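Local atomic coordinates of Lysine/ornithine decarboxylase (PDB entry 5GJO), a protein that decarboxylates L-lysine and L-ornithine to cadaverine and putrescine with similar efficiency, using pyridoxal 5'-phosphate as cofactor. Residues Tyr49-Asn54 with Phe70-Ala75; Glu33-Met38 with Ala64-His69; Phe114-Pro119 with Ala132-Arg137; Cys262-Asn267 with Val347-Ser352. The protein carries 2 engineered substitutions. One frame throughout, in Å; residues are numbered along the deposited sequence.

Contact 1. Residues Tyr49-Asn54 with Phe70-Ala75; sequences YAMKAN and FDVASA. With PLP (pyridoxal-5'-phosphate), chain H.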
# COMPACT_ATOMS: atom_id res chain seq x y z
N TYR A 49 -17.14 -10.60 12.54
CA TYR A 49 -16.72 -10.04 11.23
C TYR A 49 -15.32 -9.53 11.30
O TYR A 49 -14.98 -8.70 12.16
CB TYR A 49 -17.66 -8.91 10.79
CG TYR A 49 -17.16 -8.14 9.56
CD1 TYR A 49 -16.86 -8.82 8.38
CD2 TYR A 49 -16.91 -6.82 9.61
CE1 TYR A 49 -16.31 -8.16 7.29
CE2 TYR A 49 -16.44 -6.10 8.49
CZ TYR A 49 -16.16 -6.78 7.32
OH TYR A 49 -15.58 -6.20 6.20
N ALA A 50 -14.50 -10.02 10.40
CA ALA A 50 -13.09 -9.63 10.28
C ALA A 50 -12.97 -8.34 9.49
O ALA A 50 -12.84 -8.27 8.31
CB ALA A 50 -12.16 -10.79 9.74
N MET A 51 -13.13 -7.24 10.23
CA MET A 51 -13.20 -5.91 9.66
C MET A 51 -11.97 -5.45 8.95
O MET A 51 -12.08 -4.54 8.15
CB MET A 51 -13.63 -4.86 10.75
CG MET A 51 -12.66 -4.80 11.89
SD MET A 51 -13.21 -3.55 13.10
CE MET A 51 -12.87 -2.07 12.23
N LYS A 52 -10.87 -6.20 9.08
CA LYS A 52 -9.66 -5.95 8.31
C LYS A 52 -9.97 -5.99 6.79
O LYS A 52 -9.34 -5.32 6.02
CB LYS A 52 -8.60 -7.03 8.61
CG LYS A 52 -9.13 -8.45 8.53
CD LYS A 52 -8.12 -9.53 8.88
CE LYS A 52 -7.48 -9.32 10.24
NZ LYS A 52 -8.38 -9.59 11.39
N ALA A 53 -10.92 -6.81 6.38
CA ALA A 53 -11.31 -6.85 4.97
C ALA A 53 -11.94 -5.55 4.45
O ALA A 53 -11.74 -5.18 3.32
CB ALA A 53 -12.25 -8.00 4.70
N ASN A 54 -12.82 -4.97 5.25
CA ASN A 54 -13.50 -3.75 4.89
C ASN A 54 -14.10 -3.04 6.09
O ASN A 54 -15.10 -3.46 6.60
CB ASN A 54 -14.54 -3.99 3.83
CG ASN A 54 -15.14 -2.70 3.30
OD1 ASN A 54 -15.41 -1.80 4.05
ND2 ASN A 54 -15.33 -2.64 2.01
N PHE A 70 -17.36 -8.84 16.23
CA PHE A 70 -16.24 -8.34 15.43
C PHE A 70 -14.89 -8.91 15.82
O PHE A 70 -14.61 -9.04 16.98
CB PHE A 70 -16.13 -6.82 15.50
CG PHE A 70 -17.35 -6.12 14.99
CD1 PHE A 70 -17.48 -5.86 13.63
CD2 PHE A 70 -18.43 -5.84 15.86
CE1 PHE A 70 -18.67 -5.30 13.15
CE2 PHE A 70 -19.59 -5.27 15.39
CZ PHE A 70 -19.73 -5.02 14.02
N ASP A 71 -14.07 -9.20 14.82
CA ASP A 71 -12.69 -9.61 14.99
C ASP A 71 -11.85 -8.39 14.67
O ASP A 71 -11.95 -7.81 13.56
CB ASP A 71 -12.37 -10.74 14.01
CG ASP A 71 -10.89 -10.81 13.65
OD1 ASP A 71 -10.03 -10.45 14.46
OD2 ASP A 71 -10.56 -11.20 12.53
N VAL A 72 -11.02 -7.95 15.62
CA VAL A 72 -10.20 -6.76 15.52
C VAL A 72 -8.72 -7.17 15.56
O VAL A 72 -8.37 -8.09 16.31
CB VAL A 72 -10.43 -5.75 16.66
CG1 VAL A 72 -11.85 -5.19 16.55
CG2 VAL A 72 -10.30 -6.38 18.05
N ALA A 73 -7.92 -6.48 14.78
CA ALA A 73 -6.48 -6.77 14.59
C ALA A 73 -5.56 -5.80 15.26
O ALA A 73 -4.35 -6.05 15.23
CB ALA A 73 -6.16 -6.72 13.11
N SER A 74 -6.08 -4.68 15.77
CA SER A 74 -5.24 -3.55 16.20
C SER A 74 -6.08 -2.58 17.05
O SER A 74 -7.30 -2.65 17.04
CB SER A 74 -4.66 -2.73 15.02
OG SER A 74 -5.70 -1.95 14.39
N ALA A 75 -5.38 -1.75 17.83
CA ALA A 75 -6.04 -0.58 18.53
C ALA A 75 -6.92 0.25 17.63
O ALA A 75 -8.04 0.62 18.05
CB ALA A 75 -5.03 0.33 19.19
N1 PLP H . -9.80 -13.68 11.09
C2 PLP H . -8.45 -13.68 11.18
C2A PLP H . -7.79 -13.92 12.51
C3 PLP H . -7.62 -13.44 9.97
O3 PLP H . -6.26 -13.44 10.04
C4 PLP H . -8.33 -13.22 8.69
C4A PLP H . -7.59 -12.97 7.43
O4A PLP H . -6.45 -12.53 7.47
C5 PLP H . -9.81 -13.24 8.73
C6 PLP H . -10.46 -13.47 9.93
C5A PLP H . -10.60 -13.01 7.46
O4P PLP H . -10.14 -13.90 6.44
P PLP H . -10.95 -14.05 5.06
O1P PLP H . -12.30 -14.59 5.48
O2P PLP H . -10.12 -15.02 4.25
O3P PLP H . -10.99 -12.65 4.51
O HOH W 1 -10.00 -7.39 11.64
O HOH W 2 -7.37 -10.17 13.94
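Asp71 is gripped on two sides by the segment 49-54, at its backbone and at its carboxylate. Its N-H reaches Tyr49 O at 2.9 Å and nearly straight (170° at the hydrogen); the bond belongs to the parallel pairing in which Tyr49 lies beside Phe70 and Ala50 beside Asp71. The carboxylate, swung away from the backbone N (chi1 153°), brings OD2 to 2.9 Å from Lys52 NZ, a salt bridge whose hydrogen bond is weak, and to 3.0 Å from N1 of the cofactor ring. Two waters reinforce the pair: one joins Lys52 N and NZ to Asp71 O, the other joins NZ to OD1. Lys52 is, by similarity, the lysine that carries the cofactor as a Schiff base; here NZ is 5.3 Å from PLP C4A, and the two are not bonded. Ala50 CB touches PLP C6 at 3.2 Å, so the face of the sheet bearing Ala50 and Asp71 is the cofactor face.

Tyr49 and Phe70 occupy the other face. Phe70 CD1 sits near the plane of the Tyr49 ring, 4.2 Å from CD2, at its edge. At the far end of that ring, the hydroxyl donates to Asn54 O (2.8 Å), tying the strand end to the turn that follows.

Strands 45-50 and 69-72 are consecutive parallel strands of the barrel, joined by helix 57-65 in a beta-alpha-beta unit. That helix packs on Tyr49 through Leu60 and Leu63, helix 75-83 meets Phe70 through Leu81, and Asn362 of the second subunit packs against Lys52.

Contact 2. Residues Glu33-Met38 with Ala64-His69; sequences ENYQFM and AGLGSH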
# COMPACT_ATOMS: atom_id res chain seq x y z
N GLU A 33 -27.53 -9.36 2.85
CA GLU A 33 -27.82 -10.59 2.23
C GLU A 33 -26.71 -11.63 2.48
O GLU A 33 -26.99 -12.86 2.72
CB GLU A 33 -28.03 -10.41 0.74
CG GLU A 33 -28.27 -11.65 -0.06
CD GLU A 33 -28.42 -11.30 -1.56
OE1 GLU A 33 -29.49 -10.76 -1.87
OE2 GLU A 33 -27.49 -11.54 -2.40
N ASN A 34 -25.46 -11.17 2.36
CA ASN A 34 -24.33 -12.07 2.66
C ASN A 34 -24.32 -12.56 4.13
O ASN A 34 -24.03 -13.75 4.40
CB ASN A 34 -22.99 -11.39 2.34
CG ASN A 34 -22.77 -11.22 0.85
OD1 ASN A 34 -23.39 -11.92 0.03
ND2 ASN A 34 -21.78 -10.38 0.49
N TYR A 35 -24.62 -11.68 5.08
CA TYR A 35 -24.68 -12.06 6.46
C TYR A 35 -25.79 -13.09 6.64
O TYR A 35 -25.62 -14.13 7.27
CB TYR A 35 -24.93 -10.81 7.34
CG TYR A 35 -24.86 -11.10 8.80
CD1 TYR A 35 -23.64 -11.09 9.49
CD2 TYR A 35 -26.00 -11.47 9.49
CE1 TYR A 35 -23.59 -11.34 10.84
CE2 TYR A 35 -25.97 -11.75 10.85
CZ TYR A 35 -24.77 -11.69 11.52
OH TYR A 35 -24.66 -11.95 12.89
N GLN A 36 -26.96 -12.81 6.11
CA GLN A 36 -28.07 -13.76 6.27
C GLN A 36 -27.85 -15.09 5.61
O GLN A 36 -28.28 -16.10 6.16
CB GLN A 36 -29.40 -13.16 5.81
CG GLN A 36 -29.82 -11.98 6.70
CD GLN A 36 -29.89 -12.24 8.26
OE1 GLN A 36 -29.99 -13.39 8.78
NE2 GLN A 36 -29.79 -11.15 9.02
N PHE A 37 -27.22 -15.12 4.45
CA PHE A 37 -26.89 -16.36 3.80
C PHE A 37 -25.99 -17.21 4.71
O PHE A 37 -26.16 -18.41 4.80
CB PHE A 37 -26.18 -16.05 2.49
CG PHE A 37 -25.77 -17.23 1.66
CD1 PHE A 37 -24.55 -17.82 1.86
CD2 PHE A 37 -26.57 -17.67 0.60
CE1 PHE A 37 -24.13 -18.88 1.06
CE2 PHE A 37 -26.13 -18.70 -0.24
CZ PHE A 37 -24.90 -19.30 0.00
N MET A 38 -25.01 -16.59 5.34
CA MET A 38 -24.10 -17.33 6.26
C MET A 38 -24.87 -17.85 7.48
O MET A 38 -24.67 -18.96 7.92
CB MET A 38 -22.89 -16.49 6.71
CG MET A 38 -21.98 -17.25 7.61
SD MET A 38 -20.37 -16.38 7.76
CE MET A 38 -19.69 -16.97 6.25
N ALA A 64 -23.31 -4.53 13.17
CA ALA A 64 -23.60 -4.45 14.61
C ALA A 64 -25.14 -4.60 14.85
O ALA A 64 -25.60 -5.36 15.71
CB ALA A 64 -23.06 -3.21 15.22
N GLY A 65 -25.91 -3.94 14.02
CA GLY A 65 -27.36 -3.92 14.17
C GLY A 65 -27.98 -5.21 13.79
O GLY A 65 -29.12 -5.50 14.24
N LEU A 66 -27.32 -6.04 12.98
CA LEU A 66 -27.77 -7.35 12.73
C LEU A 66 -27.37 -8.39 13.82
O LEU A 66 -27.78 -9.50 13.73
CB LEU A 66 -27.29 -7.90 11.37
CG LEU A 66 -27.73 -7.15 10.11
CD1 LEU A 66 -26.81 -7.49 8.95
CD2 LEU A 66 -29.21 -7.37 9.76
N GLY A 67 -26.64 -7.97 14.82
CA GLY A 67 -26.20 -8.86 15.87
C GLY A 67 -24.79 -9.43 15.66
O GLY A 67 -24.38 -10.32 16.41
N SER A 68 -24.02 -8.93 14.69
CA SER A 68 -22.69 -9.50 14.44
C SER A 68 -21.79 -9.14 15.56
O SER A 68 -21.88 -8.03 16.11
CB SER A 68 -22.13 -8.92 13.13
OG SER A 68 -20.87 -9.52 12.76
N HIS A 69 -20.81 -10.01 15.85
CA HIS A 69 -19.66 -9.60 16.60
C HIS A 69 -18.52 -9.17 15.64
O HIS A 69 -18.72 -9.11 14.40
CB HIS A 69 -19.14 -10.76 17.49
CG HIS A 69 -20.08 -11.18 18.59
ND1 HIS A 69 -21.39 -11.54 18.38
CD2 HIS A 69 -19.88 -11.27 19.93
CE1 HIS A 69 -21.97 -11.85 19.53
NE2 HIS A 69 -21.06 -11.70 20.49
O HOH W 3 -26.74 -12.00 14.28
O HOH W 4 -29.70 -10.74 12.12
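Tyr35 meets Leu66 from its first side-chain carbon onward. With CG anti to the backbone N (chi1 -174°), the side chain leaves helix 28-41 directly for the end of helix 57-65. Its CB lies 4.1 Å from Leu66 CD1, and the same methyl stays within touching range of CG and CD2 as the ring passes by. The tyrosine and leucine side chains run antiparallel, each passing alongside the other, and Leu66 CB rests over one face of the ring, 4.1 Å from CE2. On the CE1 side, Ser68 CB comes to 3.6 Å from Tyr35 CE1, at a slant to the ring.

What the ring reaches is a helix terminus. Gly67, with phi 95°, is the first residue to leave helical geometry after helix 57-65, and the bonds back into the last turn, including Gly67 N to Ala64 O at 2.9 Å, make it a Schellman motif. This reversal turns the chain toward strand 69-72, the next strand of the barrel, and presents Leu66 and Ser68 to the tyrosine together.

At the tip, Tyr35 OH lies 3.5 Å from Ser68 CA. A water lies in the ring plane close to OH, and it donates to Leu66 O at 2.8 Å. A second water donates to that same carbonyl while accepting from Gln36 NE2, one residue further along the helix; the bend at chi2 (-53°) carries the Gln36 amide across to Leu66 CD2. Val47 of strand 45-50 and Met261 of helix 259-263 also touch Tyr35.

Contact 3. Residues Phe114-Pro119 with Ala132-Arg137; sequences FTFDDP and ADVLVR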
# COMPACT_ATOMS: atom_id res chain seq x y z
N PHE A 114 -9.20 -13.15 23.37
CA PHE A 114 -7.93 -13.04 22.67
C PHE A 114 -7.62 -14.37 22.01
O PHE A 114 -8.07 -15.38 22.47
CB PHE A 114 -6.79 -12.80 23.66
CG PHE A 114 -6.81 -11.47 24.38
CD1 PHE A 114 -7.40 -10.38 23.83
CD2 PHE A 114 -6.19 -11.34 25.60
CE1 PHE A 114 -7.41 -9.17 24.48
CE2 PHE A 114 -6.18 -10.14 26.26
CZ PHE A 114 -6.80 -9.06 25.69
N THR A 115 -6.86 -14.33 20.93
CA THR A 115 -6.12 -15.54 20.42
C THR A 115 -4.67 -15.42 20.66
O THR A 115 -4.14 -14.35 20.83
CB THR A 115 -6.43 -15.88 18.92
OG1 THR A 115 -5.81 -14.90 18.12
CG2 THR A 115 -7.92 -15.82 18.65
N PHE A 116 -4.00 -16.56 20.68
CA PHE A 116 -2.56 -16.63 20.75
C PHE A 116 -2.01 -17.94 20.18
O PHE A 116 -2.72 -18.90 20.07
CB PHE A 116 -2.06 -16.40 22.18
CG PHE A 116 -2.27 -17.57 23.09
CD1 PHE A 116 -3.53 -18.05 23.35
CD2 PHE A 116 -1.19 -18.19 23.69
CE1 PHE A 116 -3.71 -19.12 24.21
CE2 PHE A 116 -1.36 -19.26 24.53
CZ PHE A 116 -2.62 -19.72 24.78
N ASP A 117 -0.76 -17.91 19.77
CA ASP A 117 -0.11 -19.09 19.24
C ASP A 117 1.31 -19.32 19.74
O ASP A 117 2.02 -20.11 19.19
CB ASP A 117 -0.16 -19.11 17.70
CG ASP A 117 0.61 -17.96 17.07
OD1 ASP A 117 1.45 -17.36 17.73
OD2 ASP A 117 0.36 -17.68 15.90
N ASP A 118 1.73 -18.58 20.75
CA ASP A 118 3.11 -18.67 21.23
C ASP A 118 3.24 -18.50 22.74
O ASP A 118 2.49 -17.76 23.33
CB ASP A 118 3.97 -17.62 20.55
CG ASP A 118 5.43 -17.94 20.63
OD1 ASP A 118 5.91 -18.65 19.73
OD2 ASP A 118 6.09 -17.50 21.58
N PRO A 119 4.22 -19.14 23.36
CA PRO A 119 4.34 -18.87 24.82
C PRO A 119 4.74 -17.46 25.14
O PRO A 119 4.36 -16.94 26.20
CB PRO A 119 5.40 -19.89 25.27
CG PRO A 119 6.02 -20.46 24.06
CD PRO A 119 5.12 -20.23 22.88
N ALA A 132 -8.60 -12.83 31.10
CA ALA A 132 -9.22 -12.82 29.70
C ALA A 132 -9.44 -14.20 29.19
O ALA A 132 -8.63 -15.13 29.51
CB ALA A 132 -8.32 -12.04 28.73
N ASP A 133 -10.50 -14.40 28.43
CA ASP A 133 -10.70 -15.60 27.71
C ASP A 133 -9.65 -15.70 26.56
O ASP A 133 -9.47 -14.71 25.78
CB ASP A 133 -12.11 -15.63 27.11
CG ASP A 133 -13.17 -15.60 28.15
OD1 ASP A 133 -12.91 -16.16 29.23
OD2 ASP A 133 -14.25 -15.01 27.90
N VAL A 134 -9.02 -16.86 26.46
CA VAL A 134 -8.06 -17.11 25.37
C VAL A 134 -8.37 -18.37 24.60
O VAL A 134 -8.83 -19.40 25.14
CB VAL A 134 -6.58 -17.13 25.82
CG1 VAL A 134 -6.20 -15.84 26.44
CG2 VAL A 134 -6.31 -18.33 26.79
N LEU A 135 -8.25 -18.28 23.26
CA LEU A 135 -8.32 -19.42 22.38
C LEU A 135 -6.93 -19.58 21.77
O LEU A 135 -6.34 -18.66 21.22
CB LEU A 135 -9.33 -19.24 21.24
CG LEU A 135 -10.79 -18.96 21.65
CD1 LEU A 135 -10.87 -17.60 22.24
CD2 LEU A 135 -11.61 -18.90 20.37
N VAL A 136 -6.43 -20.81 21.81
CA VAL A 136 -5.14 -21.07 21.26
C VAL A 136 -5.36 -21.40 19.77
O VAL A 136 -6.25 -22.14 19.45
CB VAL A 136 -4.38 -22.23 21.95
CG1 VAL A 136 -5.07 -23.54 21.85
CG2 VAL A 136 -2.95 -22.34 21.39
N ARG A 137 -4.51 -20.81 18.93
CA ARG A 137 -4.65 -21.00 17.47
C ARG A 137 -3.68 -22.09 17.07
O ARG A 137 -2.44 -21.94 17.31
CB ARG A 137 -4.22 -19.75 16.76
CG ARG A 137 -4.45 -19.84 15.25
CD ARG A 137 -4.21 -18.49 14.64
NE ARG A 137 -4.14 -18.53 13.19
CZ ARG A 137 -4.09 -17.42 12.45
NH1 ARG A 137 -4.31 -16.21 12.98
NH2 ARG A 137 -3.92 -17.52 11.11
O HOH W 5 -5.97 -15.53 15.27
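Phe114 begins the pairing: its N donates to Asp133 O at 2.9 Å and its O accepts from Leu135 N. Ring atoms CD2 and CE2 touch the methyl of Ala132 obliquely (CE2 to CB 3.8 Å), while Phe114 CB faces Val134 CG1.

Thr115 lies on the opposite face of the sheet, in register with Leu135. Its CA makes a CA-H...O contact to Leu135 O at 3.2 Å, and a water links its OG1 to Arg137 NH1. The extended Arg137 chain carries the guanidinium to that water, and its NH2 is hydrogen-bonded to the carbonyl O of Leu149, a residue of the cofactor pocket.

Phe116 returns to the Phe114 face. Its N-H reaches the same Leu135 O at 3.2 Å, and its O accepts from Arg137 N at 2.9 Å and 166°, the last of four backbone bonds in the regular alternating pattern of parallel strands. Chi1 of 75° folds the ring back across the partner strand, where CE1 touches Val134 CG2 at 3.7 Å and Val136 CB at 3.9 Å.

Asp117 packs its CB over Arg137 O, but its carboxylate is engaged elsewhere: OD2 takes the N-H of Gly154, and OD1 forms a salt bridge with Lys276 of the second subunit.

These are neighbouring strands of the barrel, 113-116 and 133-137, joined by helix 122-128. Met125 of that helix covers both phenylalanines, Leu163 of helix 160-169 adds to the cover of Phe116, and strand 173-178 pairs with the far side of strand 133-137.

Contact 4. Residues Cys262-Asn267 with Val347-Ser352; sequences CGTAVN and VTEMGS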
# COMPACT_ATOMS: atom_id res chain seq x y z
N CYS A 262 -18.15 -8.57 2.43
CA CYS A 262 -18.37 -7.40 1.57
C CYS A 262 -17.81 -7.57 0.17
O CYS A 262 -17.95 -6.66 -0.62
CB CYS A 262 -17.79 -6.15 2.20
SG CYS A 262 -18.18 -5.93 3.93
N GLY A 263 -17.09 -8.67 -0.12
CA GLY A 263 -16.38 -8.75 -1.37
C GLY A 263 -17.27 -8.52 -2.56
O GLY A 263 -16.93 -7.74 -3.48
N THR A 264 -18.42 -9.15 -2.51
CA THR A 264 -19.38 -9.09 -3.62
C THR A 264 -20.42 -7.92 -3.44
O THR A 264 -21.40 -7.87 -4.14
CB THR A 264 -20.22 -10.35 -3.70
OG1 THR A 264 -20.69 -10.69 -2.41
CG2 THR A 264 -19.31 -11.48 -4.24
N ALA A 265 -20.16 -6.99 -2.53
CA ALA A 265 -21.05 -5.90 -2.25
C ALA A 265 -20.56 -4.53 -2.68
O ALA A 265 -21.19 -3.54 -2.33
CB ALA A 265 -21.38 -5.88 -0.78
N VAL A 266 -19.40 -4.42 -3.32
CA VAL A 266 -18.74 -3.16 -3.61
C VAL A 266 -18.25 -3.15 -5.07
O VAL A 266 -17.74 -4.20 -5.56
CB VAL A 266 -17.59 -2.90 -2.64
CG1 VAL A 266 -16.96 -1.54 -2.91
CG2 VAL A 266 -18.02 -3.03 -1.20
N ASN A 267 -18.44 -2.03 -5.77
CA ASN A 267 -17.94 -1.84 -7.12
C ASN A 267 -17.05 -0.59 -7.11
O ASN A 267 -17.27 0.29 -6.34
CB ASN A 267 -19.05 -1.58 -8.15
CG ASN A 267 -19.93 -2.78 -8.44
OD1 ASN A 267 -20.84 -2.69 -9.25
ND2 ASN A 267 -19.68 -3.89 -7.78
N VAL A 347 -15.40 -1.84 -12.05
CA VAL A 347 -14.79 -3.02 -11.53
C VAL A 347 -15.68 -3.60 -10.41
O VAL A 347 -16.05 -2.87 -9.44
CB VAL A 347 -13.37 -2.78 -10.97
CG1 VAL A 347 -12.70 -4.09 -10.59
CG2 VAL A 347 -12.54 -2.09 -12.01
N THR A 348 -16.05 -4.86 -10.55
CA THR A 348 -17.03 -5.53 -9.64
C THR A 348 -16.28 -6.35 -8.60
O THR A 348 -15.06 -6.54 -8.76
CB THR A 348 -18.13 -6.34 -10.36
OG1 THR A 348 -17.53 -7.34 -11.26
CG2 THR A 348 -19.00 -5.41 -11.09
N GLU A 349 -16.97 -6.85 -7.57
CA GLU A 349 -16.36 -7.70 -6.55
C GLU A 349 -15.06 -7.07 -6.00
O GLU A 349 -14.02 -7.77 -5.87
CB GLU A 349 -16.11 -9.14 -7.09
CG GLU A 349 -17.44 -9.90 -7.41
CD GLU A 349 -18.07 -9.50 -8.72
OE1 GLU A 349 -17.42 -9.52 -9.78
OE2 GLU A 349 -19.25 -9.13 -8.74
N MET A 350 -15.19 -5.81 -5.63
CA MET A 350 -14.08 -5.01 -5.15
C MET A 350 -14.13 -4.66 -3.66
O MET A 350 -13.49 -3.76 -3.23
CB MET A 350 -13.93 -3.77 -6.02
CG MET A 350 -12.80 -3.88 -7.00
SD MET A 350 -11.70 -2.51 -6.86
CE MET A 350 -10.23 -2.91 -7.78
N GLY A 351 -14.91 -5.40 -2.90
CA GLY A 351 -15.19 -5.06 -1.57
C GLY A 351 -14.16 -5.43 -0.52
O GLY A 351 -14.25 -4.90 0.63
N SER A 352 -13.24 -6.33 -0.83
CA SER A 352 -12.37 -6.87 0.22
C SER A 352 -10.88 -6.83 -0.07
O SER A 352 -10.46 -7.20 -1.15
CB SER A 352 -12.72 -8.31 0.55
OG SER A 352 -14.06 -8.37 0.97
O HOH W 6 -15.51 -7.95 3.29
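Gly351 fits closely against Val266 and Gly263. Its CA lies 3.4 Å from Val266 CB, and it points a C-H almost straight (173°) at Cys262 O, 3.3 Å away. Its N donates to Gly263 O at 3.1 Å. One residue earlier, Met350 N donates to Val266 O at 3.0 Å, from above the carbonyl plane, while Asn267 ND2 reaches that same oxygen from the opposite face. Val266 O therefore accepts two bonds on its two sides.

The Asn267 and Thr348 side chains lie alongside each other with the same heading, ND2 being 3.7 Å from the Thr348 CG2 methyl. The Asn267 amide is held from outside: OD1 accepts from Leu7 N and ND2 also binds Phe5 O, so the N-terminal residues fix its rotation.

At the other end Ser352 OG is bridged by a water to Cys262 N and is hydrogen-bonded to the O of Arg259, a residue of the cofactor pocket. Thr264 OG1 is bonded to Asn34 of helix 28-41.

The contact thus sets the short helix 259-263, at the end of the barrel, and the start of strand 266-276 against the loop that follows strand 344-347, itself antiparallel to 266-276 in the mixed beta sheet.

How the contacts relate
Contacts 1, 2 and 3 lie within the cofactor-binding barrel domain; contact 4 bridges its end and the mixed sheet. Contacts 1 and 2 alternate along the chain, strand 45-50 between helices 28-41 and 57-65. Their centres are about 15 Å apart, and they touch through a probable hydrogen bond between Tyr49 N and His69 O. Contact 3 follows, in the same parallel sheet as contact 1 and about 17 Å from it between centres; both meet the second subunit. Contact 4 comes last and touches contacts 1 and 2, via Asn54 with Gly351 and Asn34 with Thr264, but not contact 3, about 32 Å away between centres. Cofactor-bearing strands, surrounding helices and mixed sheet are thereby linked.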